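Local coordinates for protein NADP-dependent glyceraldehyde-3-phosphate dehydrogenase (Bacillus halodurans, PDB 3PRL) that probably oxidises glyceraldehyde 3-phosphate to 3-phosphoglycerate without phosphorylation, using NADP+ as the hydride acceptor, as a member of the aldehyde dehydrogenase family, at residues I116-L127 / Q464-S472; G262-D273 / L414-R425. All coordinates share one frame; numbering follows the deposited sequence. Where two conformers were deposited one is given.

Contact 1: I116-L127 / Q464-S472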
loop_
_atom_site.group_PDB
_atom_site.type_symbol
_atom_site.label_atom_id
_atom_site.label_comp_id
_atom_site.label_asym_id
_atom_site.label_seq_id
_atom_site.Cartn_x
_atom_site.Cartn_y
_atom_site.Cartn_z
ATOM N N ILE D 116 10.606 19.739 6.082
ATOM C CA ILE D 116 10.522 18.910 4.870
ATOM C C ILE D 116 11.624 17.855 4.813
ATOM O O ILE D 116 11.378 16.713 4.386
ATOM C CB ILE D 116 10.543 19.754 3.555
ATOM C CG1 ILE D 116 9.200 20.446 3.331
ATOM C CG2 ILE D 116 10.792 18.877 2.349
ATOM C CD1 ILE D 116 9.331 21.798 2.590
ATOM N N ILE D 117 12.826 18.227 5.233
ATOM C CA ILE D 117 13.963 17.323 5.229
ATOM C C ILE D 117 13.768 16.170 6.237
ATOM O O ILE D 117 14.105 15.025 5.935
ATOM C CB ILE D 117 15.285 18.090 5.481
ATOM C CG1 ILE D 117 15.597 19.017 4.291
ATOM C CG2 ILE D 117 16.463 17.144 5.779
ATOM C CD1 ILE D 117 16.568 20.097 4.616
ATOM N N ARG D 118 13.217 16.466 7.419
ATOM C CA ARG D 118 13.007 15.406 8.418
ATOM C C ARG D 118 11.930 14.424 7.974
ATOM O O ARG D 118 12.107 13.218 8.078
ATOM C CB ARG D 118 12.695 15.993 9.792
ATOM C CG ARG D 118 13.866 16.748 10.384
ATOM C CD ARG D 118 13.779 16.787 11.875
ATOM N NE ARG D 118 14.214 18.075 12.387
ATOM C CZ ARG D 118 13.404 19.110 12.571
ATOM N NH1 ARG D 118 12.104 19.008 12.284
ATOM N NH2 ARG D 118 13.896 20.248 13.048
ATOM N N HIS D 119 10.832 14.955 7.451
ATOM C CA HIS D 119 9.686 14.160 7.008
ATOM C C HIS D 119 9.993 13.296 5.792
ATOM O O HIS D 119 9.434 12.208 5.653
ATOM C CB HIS D 119 8.510 15.076 6.715
ATOM C CG HIS D 119 7.190 14.377 6.741
ATOM N ND1 HIS D 119 6.399 14.326 7.868
ATOM C CD2 HIS D 119 6.533 13.684 5.784
ATOM C CE1 HIS D 119 5.304 13.640 7.599
ATOM N NE2 HIS D 119 5.364 13.236 6.344
ATOM N N THR D 120 10.864 13.816 4.919
ATOM C CA THR D 120 11.436 13.123 3.766
ATOM C C THR D 120 12.321 11.965 4.222
ATOM O O THR D 120 12.245 10.859 3.668
ATOM C CB THR D 120 12.307 14.113 2.884
ATOM O OG1 THR D 120 11.473 15.092 2.257
ATOM C CG2 THR D 120 13.060 13.391 1.802
ATOM N N ALA D 121 13.219 12.251 5.168
ATOM C CA ALA D 121 14.043 11.198 5.797
ATOM C C ALA D 121 13.200 10.027 6.329
ATOM O O ALA D 121 13.466 8.871 5.967
ATOM C CB ALA D 121 14.904 11.766 6.893
ATOM N N ASP D 122 12.195 10.321 7.163
ATOM C CA ASP D 122 11.324 9.269 7.751
ATOM C C ASP D 122 10.542 8.529 6.645
ATOM O O ASP D 122 10.292 7.327 6.739
ATOM C CB ASP D 122 10.295 9.820 8.762
ATOM C CG ASP D 122 10.853 10.876 9.716
ATOM O OD1 ASP D 122 11.922 10.665 10.309
ATOM O OD2 ASP D 122 10.163 11.917 9.913
ATOM N N GLU D 123 10.128 9.264 5.614
ATOM C CA GLU D 123 9.386 8.646 4.512
ATOM C C GLU D 123 10.237 7.641 3.735
ATOM O O GLU D 123 9.724 6.626 3.243
ATOM C CB GLU D 123 8.794 9.700 3.585
ATOM C CG GLU D 123 7.714 9.174 2.635
ATOM C CD GLU D 123 6.421 8.773 3.340
ATOM O OE1 GLU D 123 5.909 7.680 3.058
ATOM O OE2 GLU D 123 5.907 9.546 4.170
ATOM N N ALA D 124 11.538 7.909 3.651
ATOM C CA ALA D 124 12.451 6.997 2.970
ATOM C C ALA D 124 12.594 5.672 3.724
ATOM O O ALA D 124 12.606 4.596 3.112
ATOM C CB ALA D 124 13.794 7.641 2.748
ATOM N N LEU D 125 12.688 5.764 5.045
ATOM C CA LEU D 125 12.695 4.594 5.926
ATOM C C LEU D 125 11.499 3.668 5.697
ATOM O O LEU D 125 11.524 2.501 6.091
ATOM C CB LEU D 125 12.651 5.032 7.385
ATOM C CG LEU D 125 13.911 5.523 8.098
ATOM C CD1 LEU D 125 13.571 5.691 9.564
ATOM C CD2 LEU D 125 15.116 4.576 7.895
ATOM N N ARG D 126 10.448 4.181 5.078
ATOM C CA ARG D 126 9.237 3.378 4.934
ATOM C C ARG D 126 8.916 2.927 3.514
ATOM O O ARG D 126 7.800 2.476 3.237
ATOM C CB ARG D 126 8.060 4.106 5.571
ATOM C CG ARG D 126 8.083 3.960 7.059
ATOM C CD ARG D 126 7.737 5.227 7.752
ATOM N NE ARG D 126 7.910 5.086 9.190
ATOM C CZ ARG D 126 8.862 5.674 9.912
ATOM N NH1 ARG D 126 9.781 6.443 9.342
ATOM N NH2 ARG D 126 8.906 5.458 11.221
ATOM N N LEU D 127 9.890 3.037 2.615
ATOM C CA LEU D 127 9.692 2.535 1.266
ATOM C C LEU D 127 9.936 1.033 1.260
ATOM O O LEU D 127 11.059 0.571 1.061
ATOM C CB LEU D 127 10.585 3.254 0.254
ATOM C CG LEU D 127 10.515 4.779 0.191
ATOM C CD1 LEU D 127 11.225 5.229 -1.070
ATOM C CD2 LEU D 127 9.099 5.318 0.199
ATOM N N GLN D 464 5.434 16.008 -7.399
ATOM C CA GLN D 464 6.220 16.207 -6.185
ATOM C C GLN D 464 5.375 16.056 -4.928
ATOM O O GLN D 464 4.296 15.463 -4.945
ATOM C CB GLN D 464 6.916 17.576 -6.196
ATOM C CG GLN D 464 8.442 17.530 -6.209
ATOM C CD GLN D 464 9.066 17.677 -4.815
ATOM O OE1 GLN D 464 8.363 17.828 -3.809
ATOM N NE2 GLN D 464 10.391 17.613 -4.756
ATOM N N GLY D 465 5.851 16.658 -3.845
ATOM C CA GLY D 465 5.349 16.363 -2.533
ATOM C C GLY D 465 6.309 15.298 -2.038
ATOM O O GLY D 465 7.125 14.772 -2.813
ATOM N N ILE D 466 6.222 14.968 -0.754
ATOM C CA ILE D 466 7.267 14.159 -0.111
ATOM C C ILE D 466 7.423 12.756 -0.685
ATOM O O ILE D 466 8.484 12.437 -1.234
ATOM C CB ILE D 466 7.111 14.108 1.420
ATOM C CG1 ILE D 466 7.174 15.515 2.011
ATOM C CG2 ILE D 466 8.179 13.176 2.052
ATOM C CD1 ILE D 466 8.443 16.276 1.707
ATOM N N LYS D 467 6.390 11.920 -0.558
ATOM C CA LYS D 467 6.467 10.566 -1.121
ATOM C C LYS D 467 6.647 10.535 -2.635
ATOM O O LYS D 467 7.524 9.809 -3.114
ATOM C CB LYS D 467 5.315 9.647 -0.714
ATOM C CG LYS D 467 5.557 8.170 -1.119
ATOM C CD LYS D 467 4.259 7.372 -1.266
ATOM C CE LYS D 467 3.914 6.648 0.021
ATOM N NZ LYS D 467 4.239 5.179 -0.042
ATOM N N PRO D 468 5.812 11.286 -3.394
ATOM C CA PRO D 468 5.915 11.233 -4.863
ATOM C C PRO D 468 7.320 11.590 -5.335
ATOM O O PRO D 468 7.793 11.038 -6.333
ATOM C CB PRO D 468 4.909 12.303 -5.332
ATOM C CG PRO D 468 3.901 12.342 -4.228
ATOM C CD PRO D 468 4.672 12.121 -2.965
ATOM N N SER D 469 7.969 12.509 -4.611
ATOM C CA SER D 469 9.359 12.865 -4.862
ATOM C C SER D 469 10.274 11.660 -4.760
ATOM O O SER D 469 11.105 11.445 -5.636
ATOM C CB SER D 469 9.826 13.952 -3.886
ATOM O OG SER D 469 9.191 15.171 -4.243
ATOM N N LEU D 470 10.121 10.868 -3.703
ATOM C CA LEU D 470 10.991 9.691 -3.504
ATOM C C LEU D 470 10.934 8.688 -4.649
ATOM O O LEU D 470 11.972 8.130 -5.036
ATOM C CB LEU D 470 10.672 9.010 -2.175
ATOM C CG LEU D 470 11.057 9.900 -0.995
ATOM C CD1 LEU D 470 10.289 9.544 0.241
ATOM C CD2 LEU D 470 12.530 9.791 -0.739
ATOM N N LEU D 471 9.719 8.475 -5.173
ATOM C CA LEU D 471 9.435 7.572 -6.293
ATOM C C LEU D 471 10.013 8.080 -7.602
ATOM O O LEU D 471 10.424 7.299 -8.471
ATOM C CB LEU D 471 7.907 7.390 -6.464
ATOM C CG LEU D 471 7.156 6.334 -5.613
ATOM C CD1 LEU D 471 7.715 6.144 -4.211
ATOM C CD2 LEU D 471 5.644 6.598 -5.524
ATOM N N SER D 472 10.007 9.396 -7.762
ATOM C CA SER D 472 10.544 9.984 -8.972
ATOM C C SER D 472 12.076 9.922 -8.955
ATOM O O SER D 472 12.720 10.073 -10.005
ATOM C CB SER D 472 10.052 11.417 -9.117
ATOM O OG SER D 472 10.570 12.212 -8.074
#

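Contact 2: G262-D273 / L414-R425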
loop_
_atom_site.group_PDB
_atom_site.type_symbol
_atom_site.label_atom_id
_atom_site.label_comp_id
_atom_site.label_asym_id
_atom_site.label_seq_id
_atom_site.Cartn_x
_atom_site.Cartn_y
_atom_site.Cartn_z
ATOM N N GLY D 262 1.902 29.198 -13.101
ATOM C CA GLY D 262 0.482 29.014 -12.881
ATOM C C GLY D 262 -0.289 30.266 -13.203
ATOM O O GLY D 262 0.265 31.364 -13.221
ATOM N N LYS D 263 -1.569 30.096 -13.505
ATOM C CA LYS D 263 -2.510 31.211 -13.380
ATOM C C LYS D 263 -3.723 30.685 -12.604
ATOM O O LYS D 263 -4.809 30.501 -13.178
ATOM C CB LYS D 263 -2.869 31.766 -14.760
ATOM C CG LYS D 263 -3.560 33.140 -14.778
ATOM C CD LYS D 263 -2.588 34.329 -14.724
ATOM C CE LYS D 263 -3.362 35.638 -14.905
ATOM N NZ LYS D 263 -2.531 36.890 -14.859
ATOM N N ASP D 264 -3.524 30.392 -11.312
ATOM C CA ASP D 264 -4.585 29.775 -10.498
ATOM C C ASP D 264 -5.825 30.686 -10.437
ATOM O O ASP D 264 -5.719 31.855 -10.096
ATOM C CB ASP D 264 -4.118 29.411 -9.061
ATOM C CG ASP D 264 -2.891 28.495 -9.025
ATOM O OD1 ASP D 264 -2.670 27.685 -9.964
ATOM O OD2 ASP D 264 -2.127 28.585 -8.032
ATOM N N PRO D 265 -6.997 30.153 -10.811
ATOM C CA PRO D 265 -8.234 30.920 -10.669
ATOM C C PRO D 265 -8.848 30.799 -9.291
ATOM O O PRO D 265 -8.693 29.768 -8.615
ATOM C CB PRO D 265 -9.171 30.280 -11.690
ATOM C CG PRO D 265 -8.657 28.840 -11.810
ATOM C CD PRO D 265 -7.170 28.951 -11.659
ATOM N N ALA D 266 -9.532 31.856 -8.872
ATOM C CA ALA D 266 -10.401 31.781 -7.724
ATOM C C ALA D 266 -11.800 31.848 -8.304
ATOM O O ALA D 266 -12.122 32.767 -9.049
ATOM C CB ALA D 266 -10.151 32.937 -6.800
ATOM N N ILE D 267 -12.612 30.846 -7.990
ATOM C CA ILE D 267 -14.002 30.841 -8.430
ATOM C C ILE D 267 -14.887 31.127 -7.227
ATOM O O ILE D 267 -14.801 30.426 -6.213
ATOM C CB ILE D 267 -14.367 29.506 -9.108
ATOM C CG1 ILE D 267 -13.382 29.243 -10.267
ATOM C CG2 ILE D 267 -15.820 29.518 -9.563
ATOM C CD1 ILE D 267 -13.635 27.982 -11.081
ATOM N N VAL D 268 -15.704 32.177 -7.340
ATOM C CA VAL D 268 -16.599 32.613 -6.269
ATOM C C VAL D 268 -18.062 32.573 -6.749
ATOM O O VAL D 268 -18.477 33.382 -7.580
ATOM C CB VAL D 268 -16.212 34.022 -5.752
ATOM C CG1 VAL D 268 -16.749 34.246 -4.355
ATOM C CG2 VAL D 268 -14.687 34.212 -5.755
ATOM N N LEU D 269 -18.819 31.592 -6.254
ATOM C CA LEU D 269 -20.241 31.453 -6.586
ATOM C C LEU D 269 -21.134 32.250 -5.627
ATOM O O LEU D 269 -20.659 32.760 -4.618
ATOM C CB LEU D 269 -20.660 29.973 -6.622
ATOM C CG LEU D 269 -20.002 29.074 -7.676
ATOM C CD1 LEU D 269 -20.533 27.636 -7.599
ATOM C CD2 LEU D 269 -20.166 29.652 -9.083
ATOM N N ASP D 270 -22.423 32.351 -5.961
ATOM C CA ASP D 270 -23.406 33.162 -5.210
ATOM C C ASP D 270 -23.503 32.847 -3.705
ATOM O O ASP D 270 -23.594 33.764 -2.875
ATOM C CB ASP D 270 -24.781 33.075 -5.907
ATOM C CG ASP D 270 -25.967 33.340 -4.973
ATOM O OD1 ASP D 270 -25.823 34.030 -3.939
ATOM O OD2 ASP D 270 -27.075 32.861 -5.304
ATOM N N ASP D 271 -23.488 31.562 -3.365
ATOM C CA ASP D 271 -23.639 31.118 -1.989
ATOM C C ASP D 271 -22.291 30.984 -1.262
ATOM O O ASP D 271 -22.006 29.953 -0.656
ATOM C CB ASP D 271 -24.420 29.793 -1.950
ATOM C CG ASP D 271 -23.755 28.694 -2.771
ATOM O OD1 ASP D 271 -22.981 29.022 -3.693
ATOM O OD2 ASP D 271 -24.012 27.501 -2.496
ATOM N N ALA D 272 -21.469 32.029 -1.313
ATOM C CA ALA D 272 -20.139 31.970 -0.721
ATOM C C ALA D 272 -20.004 32.917 0.459
ATOM O O ALA D 272 -20.576 34.011 0.463
ATOM C CB ALA D 272 -19.078 32.275 -1.760
ATOM N N ASP D 273 -19.255 32.481 1.469
ATOM C CA ASP D 273 -18.864 33.370 2.553
ATOM C C ASP D 273 -17.806 34.302 1.971
ATOM O O ASP D 273 -16.649 33.913 1.789
ATOM C CB ASP D 273 -18.321 32.586 3.759
ATOM C CG ASP D 273 -17.745 33.494 4.849
ATOM O OD1 ASP D 273 -17.409 34.658 4.558
ATOM O OD2 ASP D 273 -17.615 33.041 6.002
ATOM N N LEU D 414 -1.986 24.561 -12.897
ATOM C CA LEU D 414 -1.329 24.211 -11.647
ATOM C C LEU D 414 -2.367 23.854 -10.556
ATOM O O LEU D 414 -2.561 22.673 -10.209
ATOM C CB LEU D 414 -0.363 25.346 -11.245
ATOM C CG LEU D 414 0.674 25.221 -10.117
ATOM C CD1 LEU D 414 1.268 23.805 -10.008
ATOM C CD2 LEU D 414 1.797 26.223 -10.341
ATOM N N GLN D 415 -3.067 24.877 -10.054
ATOM C CA GLN D 415 -4.017 24.708 -8.969
ATOM C C GLN D 415 -5.230 25.628 -9.163
ATOM O O GLN D 415 -5.253 26.422 -10.085
ATOM C CB GLN D 415 -3.320 24.965 -7.622
ATOM C CG GLN D 415 -2.410 23.817 -7.163
ATOM C CD GLN D 415 -2.183 23.807 -5.647
ATOM O OE1 GLN D 415 -2.785 24.587 -4.926
ATOM N NE2 GLN D 415 -1.333 22.881 -5.164
ATOM N N ALA D 416 -6.244 25.499 -8.304
ATOM C CA ALA D 416 -7.439 26.359 -8.351
ATOM C C ALA D 416 -8.219 26.343 -7.042
ATOM O O ALA D 416 -8.115 25.391 -6.259
ATOM C CB ALA D 416 -8.370 25.937 -9.508
ATOM N N SER D 417 -9.017 27.390 -6.828
ATOM C CA SER D 417 -9.941 27.472 -5.695
ATOM C C SER D 417 -11.410 27.575 -6.151
ATOM O O SER D 417 -11.702 28.299 -7.108
ATOM C CB SER D 417 -9.609 28.697 -4.840
ATOM O OG SER D 417 -8.255 28.727 -4.434
ATOM N N ILE D 418 -12.316 26.849 -5.480
ATOM C CA ILE D 418 -13.764 27.069 -5.617
ATOM C C ILE D 418 -14.331 27.546 -4.277
ATOM O O ILE D 418 -14.035 26.964 -3.222
ATOM C CB ILE D 418 -14.564 25.790 -6.073
ATOM C CG1 ILE D 418 -13.773 24.915 -7.058
ATOM C CG2 ILE D 418 -15.961 26.170 -6.633
ATOM C CD1 ILE D 418 -13.426 25.584 -8.375
ATOM N N PHE D 419 -15.141 28.604 -4.321
ATOM C CA PHE D 419 -15.762 29.176 -3.132
ATOM C C PHE D 419 -17.301 29.104 -3.173
ATOM O O PHE D 419 -17.947 29.630 -4.093
ATOM C CB PHE D 419 -15.274 30.606 -2.933
ATOM C CG PHE D 419 -13.813 30.707 -2.564
ATOM C CD1 PHE D 419 -13.412 30.633 -1.233
ATOM C CD2 PHE D 419 -12.841 30.895 -3.551
ATOM C CE1 PHE D 419 -12.059 30.739 -0.880
ATOM C CE2 PHE D 419 -11.485 30.993 -3.217
ATOM C CZ PHE D 419 -11.095 30.911 -1.873
ATOM N N THR D 420 -17.866 28.426 -2.174
ATOM C CA THR D 420 -19.265 27.981 -2.179
ATOM C C THR D 420 -19.587 27.399 -0.812
ATOM O O THR D 420 -18.695 26.917 -0.115
ATOM C CB THR D 420 -19.481 26.806 -3.162
ATOM O OG1 THR D 420 -18.483 26.823 -4.189
ATOM C CG2 THR D 420 -20.859 26.853 -3.787
ATOM N N LYS D 421 -20.856 27.423 -0.431
ATOM C CA LYS D 421 -21.302 26.651 0.723
ATOM C C LYS D 421 -21.774 25.280 0.255
ATOM O O LYS D 421 -21.929 24.363 1.059
ATOM C CB LYS D 421 -22.428 27.359 1.482
ATOM C CG LYS D 421 -22.158 28.823 1.814
ATOM C CD LYS D 421 -21.184 29.019 2.957
ATOM C CE LYS D 421 -21.499 30.327 3.677
ATOM N NZ LYS D 421 -20.984 30.327 5.068
ATOM N N ASP D 422 -21.998 25.157 -1.053
ATOM C CA ASP D 422 -22.474 23.918 -1.657
ATOM C C ASP D 422 -21.302 22.987 -1.992
ATOM O O ASP D 422 -20.834 22.955 -3.139
ATOM C CB ASP D 422 -23.293 24.228 -2.913
ATOM C CG ASP D 422 -24.073 23.029 -3.414
ATOM O OD1 ASP D 422 -23.667 21.875 -3.141
ATOM O OD2 ASP D 422 -25.098 23.246 -4.088
ATOM N N THR D 423 -20.846 22.239 -0.985
ATOM C CA THR D 423 -19.660 21.380 -1.094
ATOM C C THR D 423 -19.708 20.338 -2.218
ATOM O O THR D 423 -18.756 20.233 -2.987
ATOM C CB THR D 423 -19.345 20.668 0.238
ATOM O OG1 THR D 423 -18.930 21.634 1.212
ATOM C CG2 THR D 423 -18.228 19.624 0.056
ATOM N N ASP D 424 -20.795 19.566 -2.313
ATOM C CA ASP D 424 -20.910 18.574 -3.387
ATOM C C ASP D 424 -20.688 19.219 -4.756
ATOM O O ASP D 424 -19.908 18.711 -5.555
ATOM C CB ASP D 424 -22.244 17.816 -3.342
ATOM C CG ASP D 424 -22.408 16.978 -2.070
ATOM O OD1 ASP D 424 -21.381 16.566 -1.480
ATOM O OD2 ASP D 424 -23.570 16.740 -1.654
ATOM N N ARG D 425 -21.344 20.358 -4.998
ATOM C CA ARG D 425 -21.233 21.092 -6.261
ATOM C C ARG D 425 -19.797 21.527 -6.553
ATOM O O ARG D 425 -19.277 21.276 -7.639
ATOM C CB ARG D 425 -22.170 22.292 -6.250
ATOM C CG ARG D 425 -22.621 22.754 -7.622
ATOM C CD ARG D 425 -23.725 23.797 -7.492
ATOM N NE ARG D 425 -23.271 24.999 -6.791
ATOM C CZ ARG D 425 -24.068 26.004 -6.426
ATOM N NH1 ARG D 425 -25.371 25.951 -6.678
ATOM N NH2 ARG D 425 -23.562 27.057 -5.794
HETATM O O HOH W 1 -3.015 27.496 -12.820
#

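Contact 1: I116-L127 / Q464-S472
I466, at the first turn of helix 466-472, pushes its side chain into a hole on helix 103-124 lined by I116, H119, T120 and E123. Its CB points at that helix and splits into two branches that do separate work. CG2, anti to the backbone N, lies over the helix surface 3.7 Å from T120 CA; from there it also reaches E123 CB, and it meets the H119 ring at its edge, near the ring plane. The other branch leaves through CG1, which sits beside the backbone N (chi1 -59°), and a second bend at chi2 carries CD1 toward I116, at the start of the segment. There CD1 ends 3.6 Å from I116 CG2 and 3.3 Å from T120 OG1. That hydroxyl is not left without a mate, for T120 OG1 donates to I116 O at 2.7 Å, an oxygen also gripped by T120 N from the opposite face of its plane. This is knobs-into-holes packing, in which the axes of 116-124 and 466-472 cross at -59° and approach to 9.7 Å, and it sets the short helix 466-472, which leads into strand 474-482, against the long helix 103-124. One turn further on, L470 CD1 lies 3.5 Å from E123 CG, while L470 CB meets CD1 of L127, at the end of the type I turn A124-L127. E123 OE1 stands 4.3 Å from K467 NZ, too far for a salt bridge; the firmer partner of this carboxylate is R126 of the second subunit, which E123 OE2 meets. I116, T120 and A124 also touch helix 167-178.

Contact 2: G262-D273 / L414-R425
D264 OD1 receives Q415 N at 2.8 Å, the amide coming from above the carboxylate plane, where the two segments begin to run together. Next, S417 N bonds to P265 O, and I267 N to S417 O at 2.8 Å; F419 N to I267 O and L269 N to F419 O continue the alternation. Strands 264-268 and 415-419 are thus parallel neighbours, 9° apart, in the sheet that also holds strands 296-302 and 437-440, consistent with the catalytic domain of other aldehyde dehydrogenases. I267 and I418 lie side by side on one face, CD1 to CD1 3.6 Å. On the other, the F419 ring presents an edge to I267 O and packs on helix 274-286. Past the strands, D271 OD1 forms a salt bridge with R425 NH2 (2.9 Å), the chi1 of 58° wedging its carboxylate between backbone N and carbonyl carbon; D422 OD2 lies over one guanidinium face, toward the rim, a long pairing of charges only. Further out, a water held by D264 OD1 also bonds to L414 N, and D264 OD2 accepts from A295 N and T444 OG1. An alanine at D264 removes the carboxylate and would probably leave Q415 N and A295 N without their acceptors.

How the contacts relate
The two contacts belong to separate parts of the subunit: contact 1 joins helix 103-124 to helix 466-472, which is followed by strand 474-482 of the sheet holding strands 144-159 and 234-238, whereas contact 2 pairs strands of another sheet. Their centres are 30 Å apart and their nearest atoms about 9 Å apart, without touching. Side chain to side chain, the predicted active-site residue E259 is about 10 Å from I466 in contact 1 and about 7 Å from L414 in contact 2. G262 of contact 2 also lies about 10 Å from G240, which binds NADP+ in this protein, although no cofactor is bound to this chain. Each contact has residues that meet the third subunit, L125 in contact 1 and T423 and D424 in contact 2.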